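Local structure of putative nucleoprotein (Infectious salmon anemia virus, 4EWC) at residues Met265-Gln273 and Thr293-Pro301. The protein encapsidates the negative-strand viral RNA, shielding it from nucleases and forming the ribonucleoprotein that serves as template for transcription and replication. Numbering follows the deposited sequence.
Sequences MKSVLSADQ and TLAEGANIP
Gln273 reads the backbone of the loop 293-301 with both ends of its amide, an example of how a buried side chain can pin a turn. Its OE1 accepts the N-H of Gly297 at 2.7 Å along a nearly straight path (161°), while NE2 makes a weak bond to Ala295 O, 3.0 Å away. The amide thus spans the start of the type II turn Ala295-Ala298, in which Gly297 takes the positive phi that glycine favours. A second tie is the salt bridge from Lys266 NZ to Glu296 OE1 (2.7 Å), made on the anti lone pair of the carboxylate. The Lys266 side chain sets out with CG trans to the main-chain nitrogen (chi1 -176°), runs extended, and bends only at the last torsion to bring the ammonium to Glu296. At the root of this arm, Ile300 CD1 packs against Lys266 CB at 3.6 Å. Leu269 lays its CD1 branch beside Asn299 O and against Pro301 CD, the latter at 4.0 Å, and Met265 CB also meets that proline ring.

Further out, Lys266 NZ also donates to Cys311 O and Gln273 NE2 to Pro277 O, while Asp272 pairs with Arg182. Near the centre of the chain, the contact joins helix 253-269 and the short helix 272-275 to the loop leading into helix 302-305, with helix 96-114 against Gln273 and Asn299 and helix 174-188 against Met265 and Leu269.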
HETATM    1  N   MSE A 265       7.100 -19.814 -20.295  1.00 44.58           N
HETATM    2  CA  MSE A 265       8.385 -19.208 -19.949  1.00 44.96           C
HETATM    3  C   MSE A 265       8.237 -17.789 -19.389  1.00 44.63           C
HETATM    4  O   MSE A 265       8.958 -17.439 -18.462  1.00 48.64           O
HETATM    5  CB  MSE A 265       9.443 -19.338 -21.070  1.00 41.29           C
HETATM    6  CG  MSE A 265       9.837 -20.798 -21.406  1.00 44.26           C
HETATM    7 SE   MSE A 265      10.454 -21.904 -19.881  0.78 53.22          SE
HETATM    8  CE  MSE A 265       8.858 -22.200 -18.836  1.00 55.96           C
ATOM      9  N   LYS A 266       7.278 -17.013 -19.905  1.00 36.74           N
ATOM     10  CA  LYS A 266       6.974 -15.710 -19.317  1.00 37.45           C
ATOM     11  C   LYS A 266       6.687 -15.806 -17.818  1.00 40.63           C
ATOM     12  O   LYS A 266       7.135 -14.976 -17.028  1.00 41.63           O
ATOM     13  CB  LYS A 266       5.830 -14.979 -20.026  1.00 38.73           C
ATOM     14  CG  LYS A 266       5.568 -13.569 -19.476  1.00 37.25           C
ATOM     15  CD  LYS A 266       4.464 -12.812 -20.231  1.00 47.50           C
ATOM     16  CE  LYS A 266       4.238 -11.384 -19.686  1.00 42.68           C
ATOM     17  NZ  LYS A 266       5.402 -10.496 -19.913  1.00 39.58           N
ATOM     18  N   SER A 267       5.960 -16.837 -17.413  1.00 42.59           N
ATOM     19  CA  SER A 267       5.622 -16.990 -16.006  1.00 39.43           C
ATOM     20  C   SER A 267       6.841 -17.416 -15.181  1.00 42.93           C
ATOM     21  O   SER A 267       7.150 -16.812 -14.160  1.00 43.26           O
ATOM     22  CB  SER A 267       4.480 -17.962 -15.846  1.00 36.09           C
ATOM     23  OG  SER A 267       3.291 -17.435 -16.362  1.00 38.52           O
ATOM     24  N   VAL A 268       7.543 -18.438 -15.647  1.00 40.65           N
ATOM     25  CA  VAL A 268       8.636 -19.041 -14.885  1.00 44.84           C
ATOM     26  C   VAL A 268       9.787 -18.063 -14.700  1.00 52.78           C
ATOM     27  O   VAL A 268      10.389 -17.968 -13.615  1.00 53.55           O
ATOM     28  CB  VAL A 268       9.163 -20.315 -15.592  1.00 44.64           C
ATOM     29  CG1 VAL A 268      10.599 -20.604 -15.227  1.00 49.09           C
ATOM     30  CG2 VAL A 268       8.273 -21.491 -15.283  1.00 46.85           C
ATOM     31  N   LEU A 269      10.070 -17.314 -15.764  1.00 47.73           N
ATOM     32  CA  LEU A 269      11.215 -16.423 -15.782  1.00 46.91           C
ATOM     33  C   LEU A 269      10.942 -15.083 -15.106  1.00 49.72           C
ATOM     34  O   LEU A 269      11.876 -14.341 -14.833  1.00 53.72           O
ATOM     35  CB  LEU A 269      11.659 -16.165 -17.216  1.00 46.62           C
ATOM     36  CG  LEU A 269      12.207 -17.366 -17.952  1.00 50.15           C
ATOM     37  CD1 LEU A 269      12.627 -16.930 -19.336  1.00 52.24           C
ATOM     38  CD2 LEU A 269      13.360 -17.990 -17.200  1.00 47.25           C
ATOM     39  N   SER A 270       9.679 -14.760 -14.847  1.00 47.01           N
ATOM     40  CA  SER A 270       9.364 -13.448 -14.288  1.00 46.93           C
ATOM     41  C   SER A 270       9.897 -13.272 -12.859  1.00 49.31           C
ATOM     42  O   SER A 270      10.080 -12.152 -12.388  1.00 54.02           O
ATOM     43  CB  SER A 270       7.863 -13.120 -14.392  1.00 45.02           C
ATOM     44  OG  SER A 270       7.070 -14.049 -13.680  1.00 51.09           O
ATOM     45  N   ALA A 271      10.197 -14.377 -12.187  1.00 52.82           N
ATOM     46  CA  ALA A 271      10.754 -14.311 -10.842  1.00 49.52           C
ATOM     47  C   ALA A 271      12.183 -13.805 -10.884  1.00 55.87           C
ATOM     48  O   ALA A 271      12.637 -13.144  -9.950  1.00 58.77           O
ATOM     49  CB  ALA A 271      10.684 -15.663 -10.152  1.00 54.46           C
ATOM     50  N   ASP A 272      12.895 -14.091 -11.967  1.00 55.25           N
ATOM     51  CA  ASP A 272      14.246 -13.551 -12.131  1.00 50.17           C
ATOM     52  C   ASP A 272      14.249 -12.048 -12.238  1.00 54.55           C
ATOM     53  O   ASP A 272      15.171 -11.388 -11.757  1.00 58.60           O
ATOM     54  CB  ASP A 272      14.930 -14.135 -13.357  1.00 51.15           C
ATOM     55  CG  ASP A 272      14.909 -15.651 -13.363  1.00 70.80           C
ATOM     56  OD1 ASP A 272      14.657 -16.272 -12.295  1.00 66.72           O
ATOM     57  OD2 ASP A 272      15.151 -16.225 -14.453  1.00 72.59           O
ATOM     58  N   GLN A 273      13.232 -11.491 -12.878  1.00 49.09           N
ATOM     59  CA  GLN A 273      13.190 -10.041 -13.012  1.00 52.09           C
ATOM     60  C   GLN A 273      12.880  -9.375 -11.688  1.00 49.38           C
ATOM     61  O   GLN A 273      13.036  -8.173 -11.555  1.00 51.18           O
ATOM     62  CB  GLN A 273      12.209  -9.616 -14.096  1.00 46.38           C
ATOM     63  CG  GLN A 273      12.864  -9.452 -15.423  1.00 44.37           C
ATOM     64  CD  GLN A 273      11.887  -9.002 -16.464  1.00 48.13           C
ATOM     65  OE1 GLN A 273      11.066  -9.787 -16.937  1.00 49.44           O
ATOM     66  NE2 GLN A 273      11.941  -7.720 -16.813  1.00 46.30           N
ATOM     67  N   THR A 293      10.349  -0.893 -16.350  1.00 48.79           N
ATOM     68  CA  THR A 293       9.043  -1.543 -16.292  1.00 44.19           C
ATOM     69  C   THR A 293       8.508  -1.935 -17.671  1.00 41.83           C
ATOM     70  O   THR A 293       7.605  -2.753 -17.779  1.00 48.34           O
ATOM     71  CB  THR A 293       7.994  -0.705 -15.512  1.00 47.88           C
ATOM     72  OG1 THR A 293       7.658   0.480 -16.243  1.00 47.71           O
ATOM     73  CG2 THR A 293       8.532  -0.324 -14.121  1.00 48.29           C
ATOM     74  N   LEU A 294       9.096  -1.383 -18.723  1.00 42.58           N
ATOM     75  CA  LEU A 294       8.720  -1.745 -20.079  1.00 40.71           C
ATOM     76  C   LEU A 294       9.531  -2.913 -20.630  1.00 42.01           C
ATOM     77  O   LEU A 294       9.408  -3.249 -21.815  1.00 41.01           O
ATOM     78  CB  LEU A 294       8.869  -0.548 -21.015  1.00 42.84           C
ATOM     79  CG  LEU A 294       8.129   0.710 -20.559  1.00 44.95           C
ATOM     80  CD1 LEU A 294       8.460   1.865 -21.495  1.00 40.79           C
ATOM     81  CD2 LEU A 294       6.629   0.461 -20.446  1.00 38.60           C
ATOM     82  N   ALA A 295      10.338  -3.542 -19.776  1.00 41.77           N
ATOM     83  CA  ALA A 295      11.207  -4.620 -20.229  1.00 41.87           C
ATOM     84  C   ALA A 295      10.809  -6.003 -19.706  1.00 44.65           C
ATOM     85  O   ALA A 295      11.654  -6.898 -19.658  1.00 47.27           O
ATOM     86  CB  ALA A 295      12.643  -4.322 -19.868  1.00 38.94           C
ATOM     87  N   GLU A 296       9.544  -6.188 -19.322  1.00 40.33           N
ATOM     88  CA  GLU A 296       9.107  -7.493 -18.835  1.00 44.30           C
ATOM     89  C   GLU A 296       9.413  -8.600 -19.852  1.00 46.10           C
ATOM     90  O   GLU A 296       9.264  -8.403 -21.046  1.00 47.21           O
ATOM     91  CB  GLU A 296       7.622  -7.490 -18.436  1.00 43.11           C
ATOM     92  CG  GLU A 296       6.635  -7.635 -19.579  1.00 42.80           C
ATOM     93  CD  GLU A 296       5.212  -7.277 -19.168  1.00 47.27           C
ATOM     94  OE1 GLU A 296       4.349  -8.192 -18.997  1.00 42.01           O
ATOM     95  OE2 GLU A 296       4.970  -6.059 -19.002  1.00 42.74           O
ATOM     96  N   GLY A 297       9.895  -9.740 -19.375  1.00 41.41           N
ATOM     97  CA  GLY A 297      10.082 -10.908 -20.218  1.00 41.32           C
ATOM     98  C   GLY A 297      11.174 -10.804 -21.258  1.00 48.11           C
ATOM     99  O   GLY A 297      11.281 -11.661 -22.140  1.00 48.14           O
ATOM    100  N   ALA A 298      11.986  -9.755 -21.157  1.00 47.10           N
ATOM    101  CA  ALA A 298      13.162  -9.563 -22.020  1.00 48.76           C
ATOM    102  C   ALA A 298      14.056 -10.821 -22.241  1.00 53.16           C
ATOM    103  O   ALA A 298      14.675 -10.973 -23.296  1.00 53.33           O
ATOM    104  CB  ALA A 298      13.987  -8.404 -21.504  1.00 45.33           C
ATOM    105  N   ASN A 299      14.103 -11.719 -21.262  1.00 50.26           N
ATOM    106  CA  ASN A 299      14.910 -12.928 -21.379  1.00 54.83           C
ATOM    107  C   ASN A 299      14.142 -14.198 -21.788  1.00 58.41           C
ATOM    108  O   ASN A 299      14.647 -15.320 -21.602  1.00 56.93           O
ATOM    109  CB  ASN A 299      15.606 -13.212 -20.047  1.00 54.77           C
ATOM    110  CG  ASN A 299      14.620 -13.382 -18.910  1.00 55.32           C
ATOM    111  OD1 ASN A 299      13.539 -12.770 -18.916  1.00 57.35           O
ATOM    112  ND2 ASN A 299      14.977 -14.204 -17.925  1.00 56.96           N
ATOM    113  N   ILE A 300      12.922 -14.049 -22.301  1.00 52.32           N
ATOM    114  CA  ILE A 300      12.208 -15.204 -22.833  1.00 51.00           C
ATOM    115  C   ILE A 300      12.933 -15.645 -24.091  1.00 52.38           C
ATOM    116  O   ILE A 300      13.228 -14.821 -24.948  1.00 52.21           O
ATOM    117  CB  ILE A 300      10.761 -14.880 -23.187  1.00 46.27           C
ATOM    118  CG1 ILE A 300       9.953 -14.636 -21.921  1.00 47.19           C
ATOM    119  CG2 ILE A 300      10.150 -15.996 -23.988  1.00 47.68           C
ATOM    120  CD1 ILE A 300       8.599 -14.035 -22.184  1.00 44.26           C
ATOM    121  N   PRO A 301      13.251 -16.946 -24.187  1.00 54.81           N
ATOM    122  CA  PRO A 301      13.980 -17.533 -25.319  1.00 54.49           C
ATOM    123  C   PRO A 301      13.364 -17.154 -26.665  1.00 54.69           C
ATOM    124  O   PRO A 301      12.173 -17.399 -26.893  1.00 53.30           O
ATOM    125  CB  PRO A 301      13.865 -19.039 -25.061  1.00 48.09           C
ATOM    126  CG  PRO A 301      13.716 -19.159 -23.590  1.00 44.57           C
ATOM    127  CD  PRO A 301      12.944 -17.949 -23.149  1.00 51.88           C
TER